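Local coordinates for protein flavin prenyltransferase UbiX (Methanocaldococcus jannaschii, PDB 6M8V) that probably catalyses metal-independent transfer of a dimethylallyl group from dimethylallyl phosphate to N5 and C6 of FMN, making the prenylated cofactor of UbiD decarboxylases, at residues I3-T8 with E21-R26; M86-A91 with L100-C105; R166-L171 with N175-R180. One frame throughout, in Å; residues are numbered along the deposited sequence.

Contact 1 of 3, residues I3-T8 with E21-R26. With FMN (flavin mononucleotide), chain B.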
loop_
_atom_site.group_PDB
_atom_site.type_symbol
_atom_site.label_atom_id
_atom_site.label_comp_id
_atom_site.label_asym_id
_atom_site.label_seq_id
_atom_site.Cartn_x
_atom_site.Cartn_y
_atom_site.Cartn_z
ATOM N N ILE A 3 -9.827 20.638 29.610
ATOM C CA ILE A 3 -9.965 19.267 29.143
ATOM C C ILE A 3 -11.416 19.032 28.748
ATOM O O ILE A 3 -12.329 19.311 29.531
ATOM C CB ILE A 3 -9.522 18.260 30.219
ATOM C CG1 ILE A 3 -8.064 18.514 30.606
ATOM C CG2 ILE A 3 -9.709 16.824 29.727
ATOM C CD1 ILE A 3 -7.619 17.765 31.848
ATOM N N ILE A 4 -11.623 18.518 27.539
ATOM C CA ILE A 4 -12.949 18.137 27.068
ATOM C C ILE A 4 -13.140 16.652 27.352
ATOM O O ILE A 4 -12.400 15.811 26.829
ATOM C CB ILE A 4 -13.125 18.439 25.570
ATOM C CG1 ILE A 4 -12.438 19.753 25.190
ATOM C CG2 ILE A 4 -14.601 18.472 25.193
ATOM C CD1 ILE A 4 -13.120 20.984 25.735
ATOM N N VAL A 5 -14.120 16.325 28.188
ATOM C CA VAL A 5 -14.458 14.940 28.494
ATOM C C VAL A 5 -15.704 14.577 27.700
ATOM O O VAL A 5 -16.743 15.237 27.825
ATOM C CB VAL A 5 -14.671 14.727 30.001
ATOM C CG1 VAL A 5 -15.198 13.326 30.262
ATOM C CG2 VAL A 5 -13.374 14.960 30.756
ATOM N N CYS A 6 -15.600 13.535 26.875
ATOM C CA CYS A 6 -16.684 13.098 26.004
ATOM C C CYS A 6 -17.064 11.672 26.374
ATOM O O CYS A 6 -16.230 10.765 26.284
ATOM C CB CYS A 6 -16.272 13.173 24.529
ATOM S SG CYS A 6 -15.552 14.757 23.989
ATOM N N ILE A 7 -18.319 11.475 26.769
ATOM C CA ILE A 7 -18.839 10.164 27.148
ATOM C C ILE A 7 -19.717 9.656 26.015
ATOM O O ILE A 7 -20.713 10.295 25.661
ATOM C CB ILE A 7 -19.636 10.222 28.462
ATOM C CG1 ILE A 7 -18.923 11.104 29.491
ATOM C CG2 ILE A 7 -19.865 8.814 29.002
ATOM C CD1 ILE A 7 -19.620 11.159 30.852
ATOM N N THR A 8 -19.369 8.502 25.458
ATOM C CA THR A 8 -20.161 7.892 24.398
ATOM C C THR A 8 -20.757 6.578 24.885
ATOM O O THR A 8 -20.388 6.046 25.935
ATOM C CB THR A 8 -19.328 7.672 23.126
ATOM O OG1 THR A 8 -18.262 6.750 23.388
ATOM C CG2 THR A 8 -18.754 8.986 22.634
ATOM N N GLU A 21 -14.524 13.322 38.648
ATOM C CA GLU A 21 -14.419 13.785 40.028
ATOM C C GLU A 21 -12.972 13.997 40.459
ATOM O O GLU A 21 -12.696 14.932 41.219
ATOM C CB GLU A 21 -15.141 12.830 40.986
ATOM C CG GLU A 21 -14.871 11.352 40.813
ATOM C CD GLU A 21 -15.966 10.506 41.448
ATOM O OE1 GLU A 21 -17.146 10.916 41.379
ATOM O OE2 GLU A 21 -15.651 9.442 42.028
ATOM N N VAL A 22 -12.028 13.182 39.978
ATOM C CA VAL A 22 -10.628 13.472 40.271
ATOM C C VAL A 22 -10.119 14.700 39.523
ATOM O O VAL A 22 -9.073 15.241 39.888
ATOM C CB VAL A 22 -9.716 12.263 39.973
ATOM C CG1 VAL A 22 -10.217 11.020 40.700
ATOM C CG2 VAL A 22 -9.610 12.022 38.474
ATOM N N LEU A 23 -10.832 15.159 38.494
ATOM C CA LEU A 23 -10.469 16.362 37.754
ATOM C C LEU A 23 -11.158 17.614 38.271
ATOM O O LEU A 23 -10.819 18.716 37.809
ATOM C CB LEU A 23 -10.802 16.192 36.266
ATOM C CG LEU A 23 -9.814 15.405 35.396
ATOM C CD1 LEU A 23 -10.312 15.374 33.971
ATOM C CD2 LEU A 23 -8.451 16.056 35.479
ATOM N N LYS A 24 -12.094 17.455 39.222
ATOM C CA LYS A 24 -13.017 18.529 39.595
ATOM C C LYS A 24 -12.282 19.819 39.931
ATOM O O LYS A 24 -12.603 20.887 39.404
ATOM C CB LYS A 24 -13.872 18.113 40.793
ATOM C CG LYS A 24 -14.962 19.132 41.182
ATOM C CD LYS A 24 -15.454 19.924 39.962
ATOM C CE LYS A 24 -16.888 20.323 40.076
ATOM N NZ LYS A 24 -17.061 21.158 41.302
ATOM N N ASP A 25 -11.311 19.748 40.830
ATOM C CA ASP A 25 -10.649 20.947 41.322
ATOM C C ASP A 25 -9.229 21.070 40.788
ATOM O O ASP A 25 -8.420 21.810 41.356
ATOM C CB ASP A 25 -10.667 20.969 42.854
ATOM C CG ASP A 25 -12.066 21.205 43.422
ATOM O OD1 ASP A 25 -12.766 22.131 42.952
ATOM O OD2 ASP A 25 -12.476 20.463 44.344
ATOM N N ARG A 26 -8.912 20.373 39.695
ATOM C CA ARG A 26 -7.575 20.423 39.121
ATOM C C ARG A 26 -7.540 20.855 37.662
ATOM O O ARG A 26 -6.445 21.003 37.107
ATOM C CB ARG A 26 -6.880 19.061 39.256
ATOM C CG ARG A 26 -5.775 19.042 40.302
ATOM C CD ARG A 26 -5.196 17.647 40.481
ATOM N NE ARG A 26 -6.189 16.708 40.994
ATOM C CZ ARG A 26 -5.925 15.447 41.320
ATOM N NH1 ARG A 26 -4.695 14.965 41.187
ATOM N NH2 ARG A 26 -6.892 14.664 41.780
HETATM N N1 FMN B . -20.796 -0.262 21.647
HETATM C C2 FMN B . -19.438 -0.476 21.752
HETATM O O2 FMN B . -18.751 -0.222 20.777
HETATM N N3 FMN B . -18.859 -0.965 22.918
HETATM C C4 FMN B . -19.681 -1.229 24.006
HETATM O O4 FMN B . -19.239 -1.655 25.077
HETATM C C4A FMN B . -21.048 -1.013 23.900
HETATM N N5 FMN B . -21.835 -1.290 24.988
HETATM C C5A FMN B . -23.189 -1.082 24.908
HETATM C C6 FMN B . -23.959 -1.365 26.019
HETATM C C7 FMN B . -25.324 -1.168 25.965
HETATM C C7M FMN B . -26.145 -1.474 27.174
HETATM C C8 FMN B . -25.920 -0.687 24.807
HETATM C C8M FMN B . -27.402 -0.478 24.779
HETATM C C9 FMN B . -25.145 -0.401 23.687
HETATM C C9A FMN B . -23.770 -0.599 23.738
HETATM N N10 FMN B . -22.980 -0.316 22.638
HETATM C C10 FMN B . -21.614 -0.531 22.723
HETATM C "C1'" FMN B . -23.599 0.194 21.361
HETATM C "C2'" FMN B . -23.386 1.690 21.161
HETATM O "O2'" FMN B . -24.013 2.404 22.203
HETATM C "C3'" FMN B . -23.955 2.168 19.834
HETATM O "O3'" FMN B . -23.091 1.800 18.779
HETATM C "C4'" FMN B . -24.199 3.677 19.849
HETATM O "O4'" FMN B . -24.689 4.081 18.592
HETATM C "C5'" FMN B . -22.961 4.497 20.197
HETATM O "O5'" FMN B . -23.241 5.863 19.956
HETATM P P FMN B . -22.386 7.049 20.642
HETATM O O1P FMN B . -22.598 7.004 22.128
HETATM O O2P FMN B . -20.923 6.812 20.354
HETATM O O3P FMN B . -22.816 8.381 20.080
#
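Ile3 and Val5, two buried residues of the first strand, meet the rest of this contact through one residue, Leu23, near the C-terminal part of helix 13-22. Followed from its start, the segment 21-26 opens with Glu21, whose carboxylate makes salt bridges to Lys17 and Arg18. Val22 is turned to another neighbour, helix 156-171, where it packs on Val164 and Leu168.

Leu23 then points toward the strand. Its CG lies anti to the carbonyl carbon (chi1 -81°), and from there both methyls lie round CD1 of Ile3, Leu23 CD2 at 4.1 Å and Leu23 CD1 at 4.2 Å. Leu23 CD1 also reaches, more loosely, CG2 of Val5 at 4.5 Å. The Ile3 and Leu23 side chains cross at about a right angle. Only methyls touch, and the buried area is small, 97 Å² in all. Leucine, with two methyls on a flexible branch, suits a place facing the beta-branched Ile3 and Val5, and it also meets Leu168 and Ile173. This is the return of a beta-alpha-beta unit: strand 2-7, helix 13-22 and strand 28-33 belong to a Rossmann-like parallel sheet fold, and Ile3 and Val5 also bond through their backbones to Asn30 of the next strand.

Further on, Arg26 N bonds back to Leu23 O at 3.2 Å, closing the turn that leads to strand 28-33. Just beyond strand 2-7, Thr8 reaches the cofactor, its CB lying 3.3 Å from O2P of FMN, while its OG1 is held by Pro83 O and Ser85 N.

Contact 2 of 3, residues M86-A91 with L100-C105. With FMN (flavin mononucleotide), chain B; FMN (flavin mononucleotide), chain C; PO4 (phosphate ion), chain D.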
loop_
_atom_site.group_PDB
_atom_site.type_symbol
_atom_site.label_atom_id
_atom_site.label_comp_id
_atom_site.label_asym_id
_atom_site.label_seq_id
_atom_site.Cartn_x
_atom_site.Cartn_y
_atom_site.Cartn_z
ATOM N N MET A 86 -17.564 1.921 19.541
ATOM C CA MET A 86 -16.991 1.579 18.241
ATOM C C MET A 86 -17.528 2.505 17.160
ATOM O O MET A 86 -16.801 2.869 16.228
ATOM C CB MET A 86 -17.274 0.116 17.893
ATOM C CG MET A 86 -16.612 -0.914 18.815
ATOM S SD MET A 86 -14.844 -0.700 19.093
ATOM C CE MET A 86 -14.793 0.327 20.565
ATOM N N LYS A 87 -18.784 2.919 17.304
ATOM C CA LYS A 87 -19.378 3.897 16.403
ATOM C C LYS A 87 -18.600 5.208 16.415
ATOM O O LYS A 87 -18.301 5.779 15.361
ATOM C CB LYS A 87 -20.838 4.118 16.808
ATOM C CG LYS A 87 -21.566 5.186 16.032
ATOM C CD LYS A 87 -21.948 6.338 16.921
ATOM C CE LYS A 87 -22.970 7.226 16.234
ATOM N NZ LYS A 87 -23.115 8.518 16.946
ATOM N N THR A 88 -18.275 5.713 17.605
ATOM C CA THR A 88 -17.562 6.982 17.680
ATOM C C THR A 88 -16.098 6.823 17.277
ATOM O O THR A 88 -15.523 7.734 16.667
ATOM C CB THR A 88 -17.698 7.564 19.089
ATOM O OG1 THR A 88 -19.067 7.928 19.314
ATOM C CG2 THR A 88 -16.834 8.800 19.254
ATOM N N LEU A 89 -15.490 5.676 17.593
ATOM C CA LEU A 89 -14.151 5.383 17.093
ATOM C C LEU A 89 -14.121 5.442 15.570
ATOM O O LEU A 89 -13.205 6.024 14.979
ATOM C CB LEU A 89 -13.692 4.003 17.586
ATOM C CG LEU A 89 -12.450 3.413 16.897
ATOM C CD1 LEU A 89 -11.206 4.231 17.225
ATOM C CD2 LEU A 89 -12.236 1.941 17.231
ATOM N N SER A 90 -15.125 4.848 14.923
ATOM C CA SER A 90 -15.222 4.902 13.469
ATOM C C SER A 90 -15.357 6.338 12.979
ATOM O O SER A 90 -14.652 6.759 12.053
ATOM C CB SER A 90 -16.408 4.057 13.003
ATOM O OG SER A 90 -16.779 4.385 11.676
ATOM N N ALA A 91 -16.262 7.107 13.595
ATOM C CA ALA A 91 -16.510 8.480 13.159
ATOM C C ALA A 91 -15.268 9.348 13.291
ATOM O O ALA A 91 -14.959 10.139 12.393
ATOM C CB ALA A 91 -17.665 9.090 13.955
ATOM N N LEU A 100 -21.135 16.949 18.243
ATOM C CA LEU A 100 -20.130 17.830 18.829
ATOM C C LEU A 100 -18.901 17.055 19.293
ATOM O O LEU A 100 -17.779 17.566 19.206
ATOM C CB LEU A 100 -20.731 18.625 19.991
ATOM C CG LEU A 100 -19.826 19.697 20.621
ATOM C CD1 LEU A 100 -19.496 20.782 19.613
ATOM C CD2 LEU A 100 -20.437 20.315 21.886
ATOM N N ILE A 101 -19.087 15.823 19.772
ATOM C CA ILE A 101 -17.958 15.030 20.251
ATOM C C ILE A 101 -16.943 14.806 19.130
ATOM O O ILE A 101 -15.755 15.115 19.274
ATOM C CB ILE A 101 -18.453 13.700 20.847
ATOM C CG1 ILE A 101 -19.095 13.954 22.219
ATOM C CG2 ILE A 101 -17.300 12.703 20.960
ATOM C CD1 ILE A 101 -19.681 12.710 22.872
ATOM N N VAL A 102 -17.396 14.268 17.996
ATOM C CA VAL A 102 -16.482 14.000 16.890
ATOM C C VAL A 102 -15.927 15.302 16.327
ATOM O O VAL A 102 -14.771 15.358 15.892
ATOM C CB VAL A 102 -17.196 13.159 15.809
ATOM C CG1 VAL A 102 -16.221 12.748 14.690
ATOM C CG2 VAL A 102 -17.825 11.943 16.437
ATOM N N ARG A 103 -16.721 16.373 16.345
ATOM C CA ARG A 103 -16.231 17.652 15.844
ATOM C C ARG A 103 -15.059 18.160 16.681
ATOM O O ARG A 103 -14.063 18.643 16.124
ATOM C CB ARG A 103 -17.373 18.673 15.804
ATOM C CG ARG A 103 -16.943 20.111 15.513
ATOM C CD ARG A 103 -16.285 20.276 14.132
ATOM N NE ARG A 103 -15.986 21.684 13.863
ATOM C CZ ARG A 103 -15.259 22.129 12.840
ATOM N NH1 ARG A 103 -14.742 21.280 11.965
ATOM N NH2 ARG A 103 -15.046 23.434 12.690
ATOM N N VAL A 104 -15.135 18.039 18.015
ATOM C CA VAL A 104 -14.016 18.518 18.831
ATOM C C VAL A 104 -12.821 17.574 18.739
ATOM O O VAL A 104 -11.673 18.006 18.907
ATOM C CB VAL A 104 -14.431 18.760 20.300
ATOM C CG1 VAL A 104 -15.591 19.757 20.387
ATOM C CG2 VAL A 104 -14.767 17.464 21.011
ATOM N N CYS A 105 -13.048 16.281 18.475
ATOM C CA CYS A 105 -11.915 15.406 18.173
ATOM C C CYS A 105 -11.254 15.804 16.863
ATOM O O CYS A 105 -10.023 15.859 16.777
ATOM C CB CYS A 105 -12.353 13.943 18.113
ATOM S SG CYS A 105 -12.886 13.279 19.692
HETATM N N1 FMN B . -20.796 -0.262 21.647
HETATM C C2 FMN B . -19.438 -0.476 21.752
HETATM O O2 FMN B . -18.751 -0.222 20.777
HETATM N N3 FMN B . -18.859 -0.965 22.918
HETATM C C4 FMN B . -19.681 -1.229 24.006
HETATM O O4 FMN B . -19.239 -1.655 25.077
HETATM C C4A FMN B . -21.048 -1.013 23.900
HETATM N N5 FMN B . -21.835 -1.290 24.988
HETATM C C5A FMN B . -23.189 -1.082 24.908
HETATM C C6 FMN B . -23.959 -1.365 26.019
HETATM C C7 FMN B . -25.324 -1.168 25.965
HETATM C C7M FMN B . -26.145 -1.474 27.174
HETATM C C8 FMN B . -25.920 -0.687 24.807
HETATM C C8M FMN B . -27.402 -0.478 24.779
HETATM C C9 FMN B . -25.145 -0.401 23.687
HETATM C C9A FMN B . -23.770 -0.599 23.738
HETATM N N10 FMN B . -22.980 -0.316 22.638
HETATM C C10 FMN B . -21.614 -0.531 22.723
HETATM C "C1'" FMN B . -23.599 0.194 21.361
HETATM C "C2'" FMN B . -23.386 1.690 21.161
HETATM O "O2'" FMN B . -24.013 2.404 22.203
HETATM C "C3'" FMN B . -23.955 2.168 19.834
HETATM O "O3'" FMN B . -23.091 1.800 18.779
HETATM C "C4'" FMN B . -24.199 3.677 19.849
HETATM O "O4'" FMN B . -24.689 4.081 18.592
HETATM C "C5'" FMN B . -22.961 4.497 20.197
HETATM O "O5'" FMN B . -23.241 5.863 19.956
HETATM P P FMN B . -22.386 7.049 20.642
HETATM O O1P FMN B . -22.598 7.004 22.128
HETATM O O2P FMN B . -20.923 6.812 20.354
HETATM O O3P FMN B . -22.816 8.381 20.080
HETATM N N1 FMN C . -17.517 22.262 9.935
HETATM C C2 FMN C . -16.522 22.307 8.981
HETATM O O2 FMN C . -16.070 21.244 8.588
HETATM N N3 FMN C . -16.038 23.510 8.479
HETATM C C4 FMN C . -16.590 24.694 8.950
HETATM O O4 FMN C . -16.220 25.800 8.545
HETATM C C4A FMN C . -17.592 24.649 9.909
HETATM N N5 FMN C . -18.113 25.834 10.361
HETATM C C5A FMN C . -19.106 25.815 11.307
HETATM C C6 FMN C . -19.616 27.023 11.742
HETATM C C7 FMN C . -20.614 27.033 12.696
HETATM C C7M FMN C . -21.160 28.344 13.155
HETATM C C8 FMN C . -21.104 25.841 13.212
HETATM C C8M FMN C . -22.190 25.881 14.242
HETATM C C9 FMN C . -20.591 24.623 12.775
HETATM C C9A FMN C . -19.586 24.610 11.815
HETATM N N10 FMN C . -19.065 23.411 11.362
HETATM C C10 FMN C . -18.061 23.436 10.409
HETATM C "C1'" FMN C . -19.567 22.100 11.914
HETATM C "C2'" FMN C . -20.506 21.379 10.954
HETATM O "O2'" FMN C . -21.655 22.166 10.731
HETATM C "C3'" FMN C . -20.941 20.029 11.501
HETATM O "O3'" FMN C . -19.897 19.088 11.349
HETATM C "C4'" FMN C . -22.224 19.546 10.825
HETATM O "O4'" FMN C . -22.569 18.278 11.332
HETATM C "C5'" FMN C . -22.128 19.472 9.304
HETATM O "O5'" FMN C . -23.273 18.803 8.810
HETATM P P FMN C . -23.762 18.956 7.279
HETATM O O1P FMN C . -24.177 20.380 7.040
HETATM O O2P FMN C . -22.600 18.631 6.371
HETATM O O3P FMN C . -24.908 18.012 7.012
HETATM P P PO4 D . -13.033 26.731 12.408
HETATM O O1 PO4 D . -14.317 26.965 13.171
HETATM O O2 PO4 D . -12.363 28.048 12.087
HETATM O O3 PO4 D . -12.088 25.895 13.243
HETATM O O4 PO4 D . -13.364 26.005 11.124
#
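Thr88, Ala91, Ile101 and Val102 make the apolar seam between helices 86-94 and 100-110, whose short segments cross at -40° with axes 10.2 Å apart. Ala91 CB sits 3.8 Å from Val102 CG2, and Val102 CG1 leans over the backbone of Ala91, 3.7 Å from its O; a small residue suits this close spot. Thr88 is two-faced: its methyl CG2 lies 4.3 Å from Ile101 CG2, while its hydroxyl turns to the cofactor.

The polar bonds go to bound groups. Met86 N donates to FMN O2 at 2.7 Å, and Thr88 OG1 bonds O2P of the phosphate, though its very short modelled length is doubtful. Lys87 leaves the helix with CG anti to the backbone N (chi1 176°), and a bend at chi2 lays the chain along the ribityl tail, CD near O5' and NZ 3.2 Å from O3P. With an alanine in place of Lys87, O3P is likely to lose its ammonium partner and the tail near O5' its aliphatic cover.

Arg103 reaches a second FMN, held by a neighbouring subunit. Flavin N1 lies over one guanidinium face, offset toward the rim, with Arg103 NH1 3.6 Å from N1. Glu121 of that subunit salt-bridges NH1; NH2 makes a weak bond to O4 of a phosphate ion.

The arrangement is that of a UbiX-type flavin site at a subunit interface: the helix start grips one FMN, while the next helix helps cover another belonging to a neighbour.

Contact 3 of 3, residues R166-L171 with N175-R180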
loop_
_atom_site.group_PDB
_atom_site.type_symbol
_atom_site.label_atom_id
_atom_site.label_comp_id
_atom_site.label_asym_id
_atom_site.label_seq_id
_atom_site.Cartn_x
_atom_site.Cartn_y
_atom_site.Cartn_z
ATOM N N ARG A 166 -3.867 6.370 35.122
ATOM C CA ARG A 166 -3.100 6.323 33.881
ATOM C C ARG A 166 -3.548 7.412 32.913
ATOM O O ARG A 166 -2.724 7.999 32.204
ATOM C CB ARG A 166 -3.231 4.943 33.239
ATOM C CG ARG A 166 -2.614 3.825 34.058
ATOM C CD ARG A 166 -1.114 4.004 34.169
ATOM N NE ARG A 166 -0.445 3.583 32.945
ATOM C CZ ARG A 166 0.594 4.214 32.412
ATOM N NH1 ARG A 166 1.083 5.298 32.999
ATOM N NH2 ARG A 166 1.141 3.761 31.293
ATOM N N VAL A 167 -4.851 7.703 32.874
ATOM C CA VAL A 167 -5.333 8.800 32.039
ATOM C C VAL A 167 -4.738 10.121 32.505
ATOM O O VAL A 167 -4.273 10.930 31.692
ATOM C CB VAL A 167 -6.871 8.843 32.035
ATOM C CG1 VAL A 167 -7.359 10.143 31.407
ATOM C CG2 VAL A 167 -7.428 7.650 31.291
ATOM N N LEU A 168 -4.730 10.359 33.818
ATOM C CA LEU A 168 -4.111 11.577 34.334
ATOM C C LEU A 168 -2.619 11.605 34.028
ATOM O O LEU A 168 -2.060 12.666 33.725
ATOM C CB LEU A 168 -4.356 11.706 35.840
ATOM C CG LEU A 168 -5.805 11.885 36.308
ATOM C CD1 LEU A 168 -5.873 12.096 37.820
ATOM C CD2 LEU A 168 -6.480 13.032 35.573
ATOM N N ASP A 169 -1.955 10.447 34.104
ATOM C CA ASP A 169 -0.552 10.367 33.699
ATOM C C ASP A 169 -0.349 10.902 32.285
ATOM O O ASP A 169 0.534 11.731 32.044
ATOM C CB ASP A 169 -0.053 8.923 33.795
ATOM C CG ASP A 169 0.094 8.446 35.227
ATOM O OD1 ASP A 169 0.173 9.301 36.133
ATOM O OD2 ASP A 169 0.149 7.215 35.444
ATOM N N ILE A 170 -1.169 10.433 31.336
ATOM C CA ILE A 170 -1.068 10.875 29.944
ATOM C C ILE A 170 -1.378 12.362 29.820
ATOM O O ILE A 170 -0.791 13.063 28.987
ATOM C CB ILE A 170 -2.002 10.026 29.054
ATOM C CG1 ILE A 170 -1.551 8.565 29.039
ATOM C CG2 ILE A 170 -2.039 10.562 27.641
ATOM C CD1 ILE A 170 -0.240 8.344 28.298
ATOM N N LEU A 171 -2.299 12.869 30.640
ATOM C CA LEU A 171 -2.621 14.289 30.625
ATOM C C LEU A 171 -1.521 15.149 31.233
ATOM O O LEU A 171 -1.572 16.375 31.096
ATOM C CB LEU A 171 -3.939 14.528 31.369
ATOM C CG LEU A 171 -5.195 13.980 30.691
ATOM C CD1 LEU A 171 -6.336 13.848 31.683
ATOM C CD2 LEU A 171 -5.597 14.872 29.532
ATOM N N ASN A 175 -0.602 12.517 40.155
ATOM C CA ASN A 175 -1.610 11.861 40.976
ATOM C C ASN A 175 -0.985 10.672 41.692
ATOM O O ASN A 175 0.052 10.145 41.276
ATOM C CB ASN A 175 -2.803 11.403 40.135
ATOM C CG ASN A 175 -2.473 10.199 39.271
ATOM O OD1 ASN A 175 -2.646 9.052 39.688
ATOM N ND2 ASN A 175 -1.978 10.455 38.065
ATOM N N SER A 176 -1.642 10.253 42.771
ATOM C CA SER A 176 -1.293 9.044 43.505
ATOM C C SER A 176 -2.481 8.088 43.566
ATOM O O SER A 176 -2.718 7.419 44.575
ATOM C CB SER A 176 -0.796 9.382 44.910
ATOM O OG SER A 176 -1.694 10.254 45.577
ATOM N N LEU A 177 -3.242 8.013 42.470
ATOM C CA LEU A 177 -4.473 7.229 42.446
ATOM C C LEU A 177 -4.227 5.724 42.495
ATOM O O LEU A 177 -5.141 4.973 42.857
ATOM C CB LEU A 177 -5.289 7.569 41.194
ATOM C CG LEU A 177 -6.102 8.865 41.224
ATOM C CD1 LEU A 177 -6.859 9.054 39.919
ATOM C CD2 LEU A 177 -7.059 8.875 42.407
ATOM N N PHE A 178 -3.037 5.259 42.130
ATOM C CA PHE A 178 -2.761 3.830 42.123
ATOM C C PHE A 178 -1.337 3.584 42.594
ATOM O O PHE A 178 -0.473 4.463 42.518
ATOM C CB PHE A 178 -2.990 3.208 40.732
ATOM C CG PHE A 178 -2.082 3.751 39.653
ATOM C CD1 PHE A 178 -0.962 3.039 39.247
ATOM C CD2 PHE A 178 -2.361 4.961 39.033
ATOM C CE1 PHE A 178 -0.132 3.530 38.252
ATOM C CE2 PHE A 178 -1.532 5.460 38.040
ATOM C CZ PHE A 178 -0.418 4.741 37.648
ATOM N N LYS A 179 -1.106 2.376 43.103
ATOM C CA LYS A 179 0.234 1.955 43.497
ATOM C C LYS A 179 1.036 1.638 42.241
ATOM O O LYS A 179 0.751 0.659 41.545
ATOM C CB LYS A 179 0.159 0.747 44.427
ATOM C CG LYS A 179 -0.751 0.950 45.626
ATOM C CD LYS A 179 -0.967 -0.348 46.388
ATOM C CE LYS A 179 -1.843 -0.126 47.612
ATOM N NZ LYS A 179 -1.253 0.877 48.542
ATOM N N ARG A 180 2.031 2.468 41.945
ATOM C CA ARG A 180 2.783 2.339 40.709
ATOM C C ARG A 180 3.668 1.094 40.754
ATOM O O ARG A 180 3.765 0.398 41.770
ATOM C CB ARG A 180 3.587 3.611 40.455
ATOM C CG ARG A 180 2.695 4.828 40.292
ATOM C CD ARG A 180 3.476 6.093 40.002
ATOM N NE ARG A 180 2.585 7.247 39.925
ATOM C CZ ARG A 180 1.929 7.616 38.829
ATOM N NH1 ARG A 180 2.066 6.921 37.706
ATOM N NH2 ARG A 180 1.139 8.679 38.851
#
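Asp169 of helix 156-171 and Arg180 of the tail that follows it form the tight centre of this contact. The guanidinium approaches end-on, NH2 to OD1 at 3.0 Å on the syn lone pair and NH1 to OD2 also at 3.0 Å, the first bond being fairly straight (163°); the two planes stay 36° apart. OD2 takes a second donor, Arg166 NH1 at 3.2 Å on its anti side. Both NH1 groups reach OD2 from the same face of the carboxylate plane, and the two positive groups are likely to keep the carboxylate ionised. Phe178 sets its ring edge against the same oxygen, CZ 3.4 Å from OD2, where the faintly positive hydrogen rim suits an anion, and its CZ also meets CD of Arg166.

This charge network ties the C-terminal tail back onto the last helix of the flavoprotein fold. Arg166 probably helps bind dimethylallyl phosphate, and its strongest polar partner is Glu111 of a neighbouring subunit; the tail therefore probably lies beside a substrate site built by several chains. Arg180 NH2 also bonds to Asn175 O, which fixes its turn further.

Toward the partly exposed side the grip slackens. Asn175 ND2 makes a weak bond to Asp169 OD1 and also bonds Ile173 O, while Asn175 OD1 accepts from Leu177 N at 3.0 Å, in its carbonyl plane, as an Asx turn; the side chain is placed for these by chi1 73°, CG between the backbone N and carbonyl carbon. Leu168 CD1 meets Leu177 CD1 at 3.8 Å, the side chains crossing at about a right angle.

Contacts 1 and 2 are buried, whereas contact 3 is partly buried and lies at the subunit boundary. Contact 1 joins a central strand to residues 21-26; contact 2 joins two helices on the other side of the chain's centre. Both reach the same FMN, meeting where Thr8 and Cys6 pack on Thr88 and Ile101; their centres are about 17 Å apart. Contact 1 also meets contact 3, through Leu23 and Val22 against Leu168 and Leu177. Contacts 2 and 3 do not touch, their nearest atoms lying about 12 Å apart. Chemistry follows place: methyl packing alone crosses contact 1, apolar packing joins cofactor bonds in contact 2, and a carboxylate-arginine network rules contact 3, where helix 156-171 meets the tail.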